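Local atomic coordinates of type III effector XopAI (Xanthomonas citri, PDB entry 6K93), a protein that is a plant-pathogen effector with a mono-ADP-ribosyltransferase fold that probably binds arginine-containing peptides. Residues K124-T129 and G196-K201; V169-W174 and I204-S209; G218-G223 and V286-G291. All coordinates share one frame; numbering follows the deposited sequence.

Interaction 1 of 3, residues K124-T129 and G196-K201; sequences KTALIT and GLAFAK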
ATOM      1  N   LYS A 124      -9.895   9.417   5.828  1.00 14.00           N
ATOM      2  CA  LYS A 124     -11.350   9.252   5.813  1.00 14.30           C
ATOM      3  C   LYS A 124     -11.976  10.074   4.686  1.00 14.04           C
ATOM      4  O   LYS A 124     -12.796   9.564   3.914  1.00 14.51           O
ATOM      5  CB  LYS A 124     -11.953   9.646   7.171  1.00 14.79           C
ATOM      6  CG  LYS A 124     -13.470   9.618   7.191  1.00 15.42           C
ATOM      7  CD  LYS A 124     -14.039   9.990   8.528  1.00 17.33           C
ATOM      8  CE  LYS A 124     -15.544   9.852   8.485  1.00 21.99           C
ATOM      9  NZ  LYS A 124     -16.168  10.156   9.795  1.00 27.08           N
ATOM     10  N   THR A 125     -11.596  11.353   4.575  1.00 13.60           N
ATOM     11  CA  THR A 125     -12.127  12.159   3.483  1.00 13.37           C
ATOM     12  C   THR A 125     -11.741  11.580   2.133  1.00 13.50           C
ATOM     13  O   THR A 125     -12.577  11.482   1.228  1.00 14.38           O
ATOM     14  CB  THR A 125     -11.635  13.589   3.582  1.00 14.03           C
ATOM     15  OG1 THR A 125     -12.175  14.157   4.759  1.00 13.84           O
ATOM     16  CG2 THR A 125     -12.085  14.409   2.363  1.00 16.23           C
ATOM     17  N   ALA A 126     -10.482  11.175   1.975  1.00 12.76           N
ATOM     18  CA  ALA A 126     -10.036  10.644   0.693  1.00 12.39           C
ATOM     19  C   ALA A 126     -10.852   9.434   0.283  1.00 12.36           C
ATOM     20  O   ALA A 126     -11.249   9.309  -0.880  1.00 12.47           O
ATOM     21  CB  ALA A 126      -8.550  10.288   0.752  1.00 12.58           C
ATOM     22  N   LEU A 127     -11.080   8.511   1.213  1.00 12.71           N
ATOM     23  CA  LEU A 127     -11.821   7.311   0.864  1.00 12.54           C
ATOM     24  C   LEU A 127     -13.271   7.641   0.532  1.00 12.02           C
ATOM     25  O   LEU A 127     -13.797   7.184  -0.486  1.00 13.30           O
ATOM     26  CB  LEU A 127     -11.739   6.287   1.991  1.00 12.62           C
ATOM     27  CG  LEU A 127     -12.250   4.896   1.594  1.00 15.60           C
ATOM     28  CD1 LEU A 127     -11.470   3.793   2.300  1.00 16.84           C
ATOM     29  CD2 LEU A 127     -13.748   4.772   1.911  1.00 16.96           C
ATOM     30  N   ILE A 128     -13.927   8.450   1.366  1.00 11.74           N
ATOM     31  CA  ILE A 128     -15.346   8.701   1.160  1.00 12.38           C
ATOM     32  C   ILE A 128     -15.590   9.500  -0.119  1.00 13.98           C
ATOM     33  O   ILE A 128     -16.612   9.290  -0.792  1.00 13.61           O
ATOM     34  CB  ILE A 128     -15.932   9.369   2.420  1.00 13.80           C
ATOM     35  CG1 ILE A 128     -15.937   8.348   3.553  1.00 14.20           C
ATOM     36  CG2 ILE A 128     -17.331   9.920   2.134  1.00 14.70           C
ATOM     37  CD1 ILE A 128     -16.290   8.891   4.902  1.00 14.28           C
ATOM     38  N   THR A 129     -14.664  10.384  -0.497  1.00 13.86           N
ATOM     39  CA  THR A 129     -14.846  11.238  -1.670  1.00 14.08           C
ATOM     40  C   THR A 129     -14.209  10.673  -2.940  1.00 13.94           C
ATOM     41  O   THR A 129     -14.210  11.353  -3.974  1.00 15.59           O
ATOM     42  CB  THR A 129     -14.256  12.635  -1.411  1.00 14.90           C
ATOM     43  OG1 THR A 129     -12.835  12.554  -1.289  1.00 15.30           O
ATOM     44  CG2 THR A 129     -14.857  13.273  -0.185  1.00 15.56           C
ATOM     45  N   GLY A 196      -4.423  10.038  -3.116  1.00 13.83           N
ATOM     46  CA  GLY A 196      -3.381   9.033  -3.045  1.00 13.04           C
ATOM     47  C   GLY A 196      -2.425   9.265  -1.894  1.00 13.12           C
ATOM     48  O   GLY A 196      -2.024   8.325  -1.213  1.00 12.06           O
ATOM     49  N   LEU A 197      -2.015  10.514  -1.686  1.00 12.61           N
ATOM     50  CA  LEU A 197      -1.079  10.798  -0.602  1.00 13.23           C
ATOM     51  C   LEU A 197      -1.703  10.500   0.754  1.00 13.36           C
ATOM     52  O   LEU A 197      -1.042   9.973   1.653  1.00 12.84           O
ATOM     53  CB  LEU A 197      -0.607  12.258  -0.674  1.00 14.35           C
ATOM     54  CG  LEU A 197       0.237  12.579  -1.898  1.00 16.42           C
ATOM     55  CD1 LEU A 197       0.411  14.084  -1.998  1.00 18.59           C
ATOM     56  CD2 LEU A 197       1.582  11.882  -1.873  1.00 15.98           C
ATOM     57  N   ALA A 198      -2.988  10.821   0.922  1.00 13.42           N
ATOM     58  CA  ALA A 198      -3.670  10.549   2.178  1.00 14.16           C
ATOM     59  C   ALA A 198      -3.793   9.047   2.420  1.00 14.37           C
ATOM     60  O   ALA A 198      -3.545   8.570   3.524  1.00 15.30           O
ATOM     61  CB  ALA A 198      -5.054  11.214   2.166  1.00 13.97           C
ATOM     62  N   PHE A 199      -4.177   8.284   1.394  1.00 12.75           N
ATOM     63  CA  PHE A 199      -4.193   6.831   1.492  1.00 12.41           C
ATOM     64  C   PHE A 199      -2.810   6.308   1.890  1.00 11.64           C
ATOM     65  O   PHE A 199      -2.669   5.434   2.757  1.00 11.64           O
ATOM     66  CB  PHE A 199      -4.565   6.217   0.124  1.00 14.53           C
ATOM     67  CG  PHE A 199      -6.020   5.873  -0.064  1.00 16.46           C
ATOM     68  CD1 PHE A 199      -6.985   6.873  -0.195  1.00 17.83           C
ATOM     69  CD2 PHE A 199      -6.421   4.566  -0.175  1.00 16.85           C
ATOM     70  CE1 PHE A 199      -8.335   6.554  -0.397  1.00 17.35           C
ATOM     71  CE2 PHE A 199      -7.760   4.233  -0.371  1.00 16.25           C
ATOM     72  CZ  PHE A 199      -8.710   5.218  -0.489  1.00 17.27           C
ATOM     73  N   ALA A 200      -1.765   6.809   1.221  1.00 11.34           N
ATOM     74  CA  ALA A 200      -0.420   6.274   1.416  1.00 12.31           C
ATOM     75  C   ALA A 200       0.014   6.376   2.868  1.00 12.06           C
ATOM     76  O   ALA A 200       0.617   5.439   3.410  1.00 11.91           O
ATOM     77  CB  ALA A 200       0.559   7.007   0.495  1.00 12.59           C
ATOM     78  N   LYS A 201      -0.266   7.509   3.523  1.00 11.29           N
ATOM     79  CA  LYS A 201       0.207   7.686   4.891  1.00 12.01           C
ATOM     80  C   LYS A 201      -0.370   6.627   5.813  1.00 12.64           C
ATOM     81  O   LYS A 201       0.324   6.111   6.687  1.00 12.78           O
ATOM     82  CB  LYS A 201      -0.152   9.089   5.386  1.00 12.63           C
ATOM     83  CG  LYS A 201       0.533  10.171   4.587  1.00 13.93           C
ATOM     84  CD  LYS A 201       0.069  11.551   4.983  1.00 16.26           C
ATOM     85  CE  LYS A 201       0.671  12.575   4.050  1.00 19.27           C
ATOM     86  NZ  LYS A 201      -0.002  13.909   4.180  1.00 21.89           N
TER
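A126 and A198 meet methyl to methyl where two helices of the mono-ADP-ribosyltransferase fold pack through buried side chains, their CB atoms 3.9 Å apart. The packing is helix on helix: the axes of 124-128 and 196-201 approach to 8.7 Å and run at 123° between their N-to-C directions, so they are steeply inclined and closer to antiparallel than to parallel. Alanine suits both positions, because each side chain points at the opposing helix and a single methyl group leaves the backbones near one another, with CA of A126 and CA of A198 separated by 6.5 Å.

The large bump of the interface is F199. Its CB leaves the helix obliquely, yet the ring reaches across and slides beside the turn that carries A126 and L127. The small A126 makes the hollow: its CB sits at the ring edge, near the ring plane, 3.9 Å from CD1 of F199. Further out, the ring closes on the side chain of L127, which it crosses at about a right angle. L127 holds CG anti to its own N (chi1 -168°), and CB, CG and CD1 all come near the far end of the ring, with CB of L127 4.1 Å from CZ of F199.

Around F199, further contacts come from F123, one turn back on helix 117-128, which meets the ring edge to face, and from D178 and V182. The ring also comes up against the backbone of the opposing helix, where CE1 of F199 lies 3.7 Å from the amide N of L127, which approaches the ring obliquely.

Interaction 2 of 3, residues V169-W174 and I204-S209; sequences VALQAW and ISALHS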
ATOM      1  N   VAL A 169      -8.143   0.077   8.499  1.00 11.23           N
ATOM      2  CA  VAL A 169      -9.079   0.316   7.400  1.00 11.28           C
ATOM      3  C   VAL A 169      -8.326   0.556   6.093  1.00 10.89           C
ATOM      4  O   VAL A 169      -8.736   0.091   5.029  1.00 11.38           O
ATOM      5  CB  VAL A 169     -10.022   1.488   7.738  1.00 12.55           C
ATOM      6  CG1 VAL A 169     -10.826   1.912   6.514  1.00 12.64           C
ATOM      7  CG2 VAL A 169     -10.954   1.121   8.873  1.00 13.26           C
ATOM      8  N   ALA A 170      -7.194   1.251   6.159  1.00 10.97           N
ATOM      9  CA  ALA A 170      -6.387   1.474   4.967  1.00 11.54           C
ATOM     10  C   ALA A 170      -5.919   0.164   4.347  1.00 10.97           C
ATOM     11  O   ALA A 170      -5.851   0.051   3.118  1.00 11.26           O
ATOM     12  CB  ALA A 170      -5.186   2.384   5.302  1.00 12.00           C
ATOM     13  N   LEU A 171      -5.557  -0.825   5.173  1.00 10.86           N
ATOM     14  CA  LEU A 171      -5.162  -2.122   4.636  1.00 11.22           C
ATOM     15  C   LEU A 171      -6.332  -2.803   3.955  1.00 11.43           C
ATOM     16  O   LEU A 171      -6.179  -3.352   2.866  1.00 11.41           O
ATOM     17  CB  LEU A 171      -4.570  -3.012   5.733  1.00 11.60           C
ATOM     18  CG  LEU A 171      -3.274  -2.548   6.397  1.00 12.83           C
ATOM     19  CD1 LEU A 171      -2.857  -3.581   7.462  1.00 13.51           C
ATOM     20  CD2 LEU A 171      -2.186  -2.340   5.370  1.00 13.42           C
ATOM     21  N   GLN A 172      -7.518  -2.743   4.552  1.00 11.65           N
ATOM     22  CA  GLN A 172      -8.679  -3.289   3.864  1.00 11.88           C
ATOM     23  C   GLN A 172      -8.938  -2.541   2.562  1.00 11.58           C
ATOM     24  O   GLN A 172      -9.194  -3.159   1.522  1.00 11.51           O
ATOM     25  CB  GLN A 172      -9.916  -3.264   4.767  1.00 12.77           C
ATOM     26  CG  GLN A 172     -11.125  -3.914   4.086  1.00 14.56           C
ATOM     27  CD  GLN A 172     -12.352  -3.967   4.971  1.00 18.04           C
ATOM     28  OE1 GLN A 172     -12.261  -3.887   6.183  1.00 20.62           O
ATOM     29  NE2 GLN A 172     -13.514  -4.126   4.347  1.00 18.53           N
ATOM     30  N   ALA A 173      -8.843  -1.207   2.589  1.00 10.78           N
ATOM     31  CA  ALA A 173      -9.087  -0.417   1.384  1.00 11.70           C
ATOM     32  C   ALA A 173      -8.079  -0.751   0.296  1.00 11.25           C
ATOM     33  O   ALA A 173      -8.415  -0.746  -0.895  1.00 11.38           O
ATOM     34  CB  ALA A 173      -9.033   1.083   1.716  1.00 11.96           C
ATOM     35  N   TRP A 174      -6.832  -1.031   0.689  1.00 10.42           N
ATOM     36  CA  TRP A 174      -5.824  -1.426  -0.279  1.00 10.79           C
ATOM     37  C   TRP A 174      -6.277  -2.645  -1.077  1.00 11.01           C
ATOM     38  O   TRP A 174      -5.976  -2.760  -2.266  1.00 11.18           O
ATOM     39  CB  TRP A 174      -4.498  -1.704   0.421  1.00 10.87           C
ATOM     40  CG  TRP A 174      -3.568  -2.447  -0.469  1.00 10.63           C
ATOM     41  CD1 TRP A 174      -3.382  -3.820  -0.494  1.00 10.36           C
ATOM     42  CD2 TRP A 174      -2.791  -1.932  -1.542  1.00  9.80           C
ATOM     43  NE1 TRP A 174      -2.507  -4.159  -1.487  1.00 10.89           N
ATOM     44  CE2 TRP A 174      -2.136  -3.017  -2.147  1.00 10.46           C
ATOM     45  CE3 TRP A 174      -2.571  -0.652  -2.037  1.00 10.52           C
ATOM     46  CZ2 TRP A 174      -1.282  -2.855  -3.208  1.00 11.27           C
ATOM     47  CZ3 TRP A 174      -1.714  -0.491  -3.093  1.00 11.23           C
ATOM     48  CH2 TRP A 174      -1.066  -1.572  -3.671  1.00 11.82           C
ATOM     49  N   ILE A 204       1.115   3.010   4.925  1.00 12.00           N
ATOM     50  CA  ILE A 204       2.490   2.892   5.400  1.00 12.38           C
ATOM     51  C   ILE A 204       2.509   2.771   6.912  1.00 12.70           C
ATOM     52  O   ILE A 204       3.238   1.949   7.468  1.00 12.89           O
ATOM     53  CB  ILE A 204       3.343   4.081   4.922  1.00 13.80           C
ATOM     54  CG1 ILE A 204       3.436   4.057   3.398  1.00 13.48           C
ATOM     55  CG2 ILE A 204       4.733   4.033   5.531  1.00 14.78           C
ATOM     56  CD1 ILE A 204       4.062   5.312   2.806  1.00 15.87           C
ATOM     57  N   SER A 205       1.721   3.597   7.593  1.00 11.98           N
ATOM     58  CA  SER A 205       1.614   3.533   9.043  1.00 12.40           C
ATOM     59  C   SER A 205       1.164   2.159   9.495  1.00 12.14           C
ATOM     60  O   SER A 205       1.721   1.602  10.445  1.00 12.63           O
ATOM     61  CB  SER A 205       0.636   4.618   9.506  1.00 13.37           C
ATOM     62  OG  SER A 205       0.613   4.692  10.909  1.00 13.99           O
ATOM     63  N   ALA A 206       0.149   1.601   8.832  1.00 11.19           N
ATOM     64  CA  ALA A 206      -0.334   0.275   9.194  1.00 11.90           C
ATOM     65  C   ALA A 206       0.766  -0.763   9.040  1.00 12.87           C
ATOM     66  O   ALA A 206       0.947  -1.633   9.901  1.00 13.80           O
ATOM     67  CB  ALA A 206      -1.526  -0.104   8.335  1.00 10.83           C
ATOM     68  N   LEU A 207       1.484  -0.720   7.918  1.00 12.84           N
ATOM     69  CA  LEU A 207       2.485  -1.745   7.647  1.00 12.11           C
ATOM     70  C   LEU A 207       3.630  -1.697   8.638  1.00 13.74           C
ATOM     71  O   LEU A 207       4.179  -2.752   8.999  1.00 15.12           O
ATOM     72  CB  LEU A 207       2.994  -1.621   6.218  1.00 11.52           C
ATOM     73  CG  LEU A 207       1.933  -1.956   5.149  1.00 11.85           C
ATOM     74  CD1 LEU A 207       2.431  -1.525   3.777  1.00 12.32           C
ATOM     75  CD2 LEU A 207       1.607  -3.437   5.135  1.00 11.98           C
ATOM     76  N   HIS A 208       3.999  -0.511   9.106  1.00 13.85           N
ATOM     77  CA  HIS A 208       5.097  -0.412  10.047  1.00 15.62           C
ATOM     78  C   HIS A 208       4.656  -0.532  11.495  1.00 17.41           C
ATOM     79  O   HIS A 208       5.513  -0.685  12.370  1.00 20.65           O
ATOM     80  CB  HIS A 208       5.846   0.908   9.834  1.00 15.76           C
ATOM     81  CG  HIS A 208       6.701   0.915   8.609  1.00 16.44           C
ATOM     82  ND1 HIS A 208       7.667  -0.043   8.378  1.00 16.53           N
ATOM     83  CD2 HIS A 208       6.731   1.746   7.538  1.00 17.04           C
ATOM     84  CE1 HIS A 208       8.261   0.205   7.226  1.00 16.60           C
ATOM     85  NE2 HIS A 208       7.715   1.286   6.699  1.00 16.77           N
ATOM     86  N   SER A 209       3.355  -0.497  11.773  1.00 16.33           N
ATOM     87  CA  SER A 209       2.896  -0.645  13.140  1.00 17.33           C
ATOM     88  C   SER A 209       2.376  -2.048  13.436  1.00 16.59           C
ATOM     89  O   SER A 209       2.307  -2.416  14.615  1.00 16.56           O
ATOM     90  CB  SER A 209       1.831   0.401  13.462  1.00 19.76           C
ATOM     91  OG  SER A 209       0.719   0.329  12.640  1.00 21.04           O
TER
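Helices 165-174 and 194-209 pass closest at L171 and A206, whose CA atoms are 7.1 Å apart. This is helix-helix packing inside the helical part of the ADP-ribosyltransferase-fold protein. L171 points toward the other helix and supplies the bulk, while A206 answers with one methyl group. That methyl lies against the branch point of the leucine: CG of L171 is 3.6 Å from CB of A206, and CD1 and CD2 are set about equally far from the same CB, at 3.8 Å each. With chi1 at -64° and chi2 at 180°, L171 is extended and brings CG up to the methyl. Alanine suits the place because its single methyl lets the branch point come so near.

L207 flanks the pair. Its CB starts off obliquely, but the branched end swings inward until CD2 of L207 is 4.0 Å from CD2 of L171. All three residues are buried and the cross-helix contact is purely apolar.

Beside this patch, A170 packs on C202 and I203 of helix 194-209 and on F123 of helix 117-128. Helix 136-156 covers V169 and Q172, and on the strand side W174 NE1 hydrogen-bonds to OE2 of E285, at the start of strand 285-288.

Interaction 3 of 3, residues G218-G223 and V286-G291; sequences GTVFTG and VLFPPG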
ATOM      1  N   GLY A 218       9.835 -15.803   3.899  1.00 13.95           N
ATOM      2  CA  GLY A 218       9.693 -16.773   2.831  1.00 12.96           C
ATOM      3  C   GLY A 218       9.685 -16.049   1.508  1.00 12.43           C
ATOM      4  O   GLY A 218       9.771 -14.827   1.450  1.00 13.00           O
ATOM      5  N   THR A 219       9.586 -16.827   0.444  1.00 11.80           N
ATOM      6  CA  THR A 219       9.567 -16.299  -0.909  1.00 11.31           C
ATOM      7  C   THR A 219       8.130 -15.970  -1.277  1.00 12.10           C
ATOM      8  O   THR A 219       7.236 -16.808  -1.121  1.00 11.89           O
ATOM      9  CB  THR A 219      10.144 -17.322  -1.881  1.00 12.71           C
ATOM     10  OG1 THR A 219      11.468 -17.689  -1.472  1.00 14.38           O
ATOM     11  CG2 THR A 219      10.166 -16.777  -3.286  1.00 12.59           C
ATOM     12  N   VAL A 220       7.909 -14.753  -1.783  1.00 10.40           N
ATOM     13  CA  VAL A 220       6.570 -14.325  -2.166  1.00 10.10           C
ATOM     14  C   VAL A 220       6.561 -13.993  -3.659  1.00  9.77           C
ATOM     15  O   VAL A 220       7.584 -13.626  -4.240  1.00 10.30           O
ATOM     16  CB  VAL A 220       6.039 -13.143  -1.316  1.00 10.56           C
ATOM     17  CG1 VAL A 220       5.888 -13.568   0.147  1.00 11.39           C
ATOM     18  CG2 VAL A 220       6.953 -11.913  -1.416  1.00 11.16           C
ATOM     19  N   PHE A 221       5.385 -14.135  -4.275  1.00  9.34           N
ATOM     20  CA  PHE A 221       5.251 -14.193  -5.720  1.00  9.34           C
ATOM     21  C   PHE A 221       4.378 -13.053  -6.217  1.00  9.74           C
ATOM     22  O   PHE A 221       3.331 -12.759  -5.633  1.00  9.89           O
ATOM     23  CB  PHE A 221       4.665 -15.568  -6.114  1.00  9.22           C
ATOM     24  CG  PHE A 221       5.466 -16.719  -5.585  1.00 10.44           C
ATOM     25  CD1 PHE A 221       6.580 -17.146  -6.251  1.00 11.06           C
ATOM     26  CD2 PHE A 221       5.122 -17.301  -4.375  1.00 11.00           C
ATOM     27  CE1 PHE A 221       7.349 -18.183  -5.715  1.00 12.06           C
ATOM     28  CE2 PHE A 221       5.884 -18.343  -3.852  1.00 11.90           C
ATOM     29  CZ  PHE A 221       6.983 -18.744  -4.525  1.00 12.03           C
ATOM     30  N   THR A 222       4.817 -12.444  -7.313  1.00  8.96           N
ATOM     31  CA  THR A 222       4.119 -11.340  -7.939  1.00  8.84           C
ATOM     32  C   THR A 222       4.152 -11.490  -9.450  1.00  9.84           C
ATOM     33  O   THR A 222       5.139 -11.940 -10.028  1.00 10.88           O
ATOM     34  CB  THR A 222       4.798 -10.000  -7.576  1.00  9.65           C
ATOM     35  OG1 THR A 222       4.914  -9.874  -6.169  1.00 10.45           O
ATOM     36  CG2 THR A 222       4.028  -8.794  -8.145  1.00  9.87           C
ATOM     37  N   GLY A 223       3.075 -11.052 -10.085  1.00 10.35           N
ATOM     38  CA  GLY A 223       3.052 -10.890 -11.525  1.00  9.97           C
ATOM     39  C   GLY A 223       2.374  -9.583 -11.876  1.00 10.09           C
ATOM     40  O   GLY A 223       1.308  -9.303 -11.322  1.00 10.58           O
ATOM     41  N   VAL A 286       0.901 -10.382   0.775  1.00 11.20           N
ATOM     42  CA  VAL A 286       1.979  -9.753   1.530  1.00 11.52           C
ATOM     43  C   VAL A 286       2.254  -8.414   0.862  1.00 11.03           C
ATOM     44  O   VAL A 286       2.360  -8.352  -0.362  1.00 12.01           O
ATOM     45  CB  VAL A 286       3.257 -10.613   1.549  1.00 12.29           C
ATOM     46  CG1 VAL A 286       4.432  -9.890   2.129  1.00 13.06           C
ATOM     47  CG2 VAL A 286       2.970 -11.917   2.331  1.00 13.95           C
ATOM     48  N   LEU A 287       2.329  -7.341   1.647  1.00 10.76           N
ATOM     49  CA  LEU A 287       2.427  -5.991   1.106  1.00 10.52           C
ATOM     50  C   LEU A 287       3.653  -5.313   1.676  1.00 11.70           C
ATOM     51  O   LEU A 287       3.861  -5.320   2.897  1.00 13.37           O
ATOM     52  CB  LEU A 287       1.166  -5.200   1.415  1.00 10.42           C
ATOM     53  CG  LEU A 287       1.129  -3.834   0.759  1.00 11.48           C
ATOM     54  CD1 LEU A 287       1.152  -3.911  -0.745  1.00 11.51           C
ATOM     55  CD2 LEU A 287      -0.094  -3.076   1.226  1.00 12.37           C
ATOM     56  N   PHE A 288       4.467  -4.761   0.791  1.00 10.81           N
ATOM     57  CA  PHE A 288       5.643  -3.984   1.181  1.00 10.87           C
ATOM     58  C   PHE A 288       5.403  -2.499   0.947  1.00 11.36           C
ATOM     59  O   PHE A 288       4.853  -2.125  -0.102  1.00 12.23           O
ATOM     60  CB  PHE A 288       6.888  -4.398   0.380  1.00 11.10           C
ATOM     61  CG  PHE A 288       7.259  -5.862   0.450  1.00 11.62           C
ATOM     62  CD1 PHE A 288       6.742  -6.744  -0.465  1.00 12.39           C
ATOM     63  CD2 PHE A 288       8.196  -6.303   1.364  1.00 11.74           C
ATOM     64  CE1 PHE A 288       7.127  -8.077  -0.455  1.00 12.74           C
ATOM     65  CE2 PHE A 288       8.570  -7.632   1.376  1.00 11.86           C
ATOM     66  CZ  PHE A 288       8.041  -8.500   0.470  1.00 12.67           C
ATOM     67  N   PRO A 289       5.827  -1.637   1.859  1.00 11.49           N
ATOM     68  CA  PRO A 289       5.607  -0.208   1.673  1.00 11.70           C
ATOM     69  C   PRO A 289       6.671   0.418   0.793  1.00 12.09           C
ATOM     70  O   PRO A 289       7.792  -0.114   0.681  1.00 12.69           O
ATOM     71  CB  PRO A 289       5.705   0.347   3.098  1.00 13.19           C
ATOM     72  CG  PRO A 289       6.653  -0.583   3.783  1.00 14.52           C
ATOM     73  CD  PRO A 289       6.385  -1.961   3.192  1.00 13.40           C
ATOM     74  N   PRO A 290       6.382   1.572   0.190  1.00 11.80           N
ATOM     75  CA  PRO A 290       7.461   2.395  -0.367  1.00 11.70           C
ATOM     76  C   PRO A 290       8.573   2.532   0.654  1.00 13.13           C
ATOM     77  O   PRO A 290       8.317   2.651   1.851  1.00 15.24           O
ATOM     78  CB  PRO A 290       6.770   3.731  -0.663  1.00 12.03           C
ATOM     79  CG  PRO A 290       5.309   3.339  -0.902  1.00 12.94           C
ATOM     80  CD  PRO A 290       5.064   2.245   0.093  1.00 12.68           C
ATOM     81  N   GLY A 291       9.805   2.499   0.172  1.00 13.33           N
ATOM     82  CA  GLY A 291      10.965   2.532   1.018  1.00 13.36           C
ATOM     83  C   GLY A 291      11.598   1.182   1.270  1.00 13.88           C
ATOM     84  O   GLY A 291      12.743   1.128   1.743  1.00 15.21           O
TER
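V220 turns its two methyl branches to two different partners, V286 and F288, which stand two residues apart and point to the same side of strand 285-288. The side chains of V220 and V286 cross at about a right angle, and CG1 of V220 comes 4.0 Å from CG2 of V286. V220 and F288, by contrast, approach from opposite directions. The second branch, CG2 of V220, arrives at the edge of the phenyl ring and in its plane, 4.0 Å from CE1 of F288 and equally 4.0 Å from CZ, so the methyl addresses the rim of the ring between these two carbons.

Chi1 of V220, at -64°, sets CG1 beside the backbone N and sends CG2 between N and the carbonyl carbon, which divides the branches between the two partners. A beta-branched valine is well suited to such a fork, since both methyls spring from CB close to the strand. V286 meets CG1 with a short branched side chain near its own strand, while the longer F288 brings its ring edge to CG2.

The strands belong to different sheets of the ADP-ribosyltransferase fold: 218-224 is an outer strand of the five-stranded mixed sheet, and 285-288 is the middle strand of a three-stranded antiparallel one. Strand 247-250 lies between them, A249 bonding to V286 and S250 to F221 through their backbones. F294 meets the F288 ring edge to face.

The V220 contact itself is wholly apolar: methyls and ring edge contribute dispersion and buried hydrocarbon surface, while directional bonds linking the two strands run through 247-250.

The three contacts form a continuous run of packing across the domain. Interactions 1 and 2 share helix 194-209, have centres about 12 Å apart, and join at A173, whose CB lies 3.7 Å from CD1 of L127 and 4.0 Å from CE2 of F199. Interaction 2 then passes to interaction 3, about 14 Å away between centres, and this is the step from helix to strand: CZ2 of W174 packs 3.6 Å from CD1 of L287, and L207 and H208 rest on P289. Interactions 1 and 3, with centres about 22 Å apart, do not touch and lie on opposite sides of the protein's centre. Nothing in the contacts themselves identifies a peptide or cofactor site.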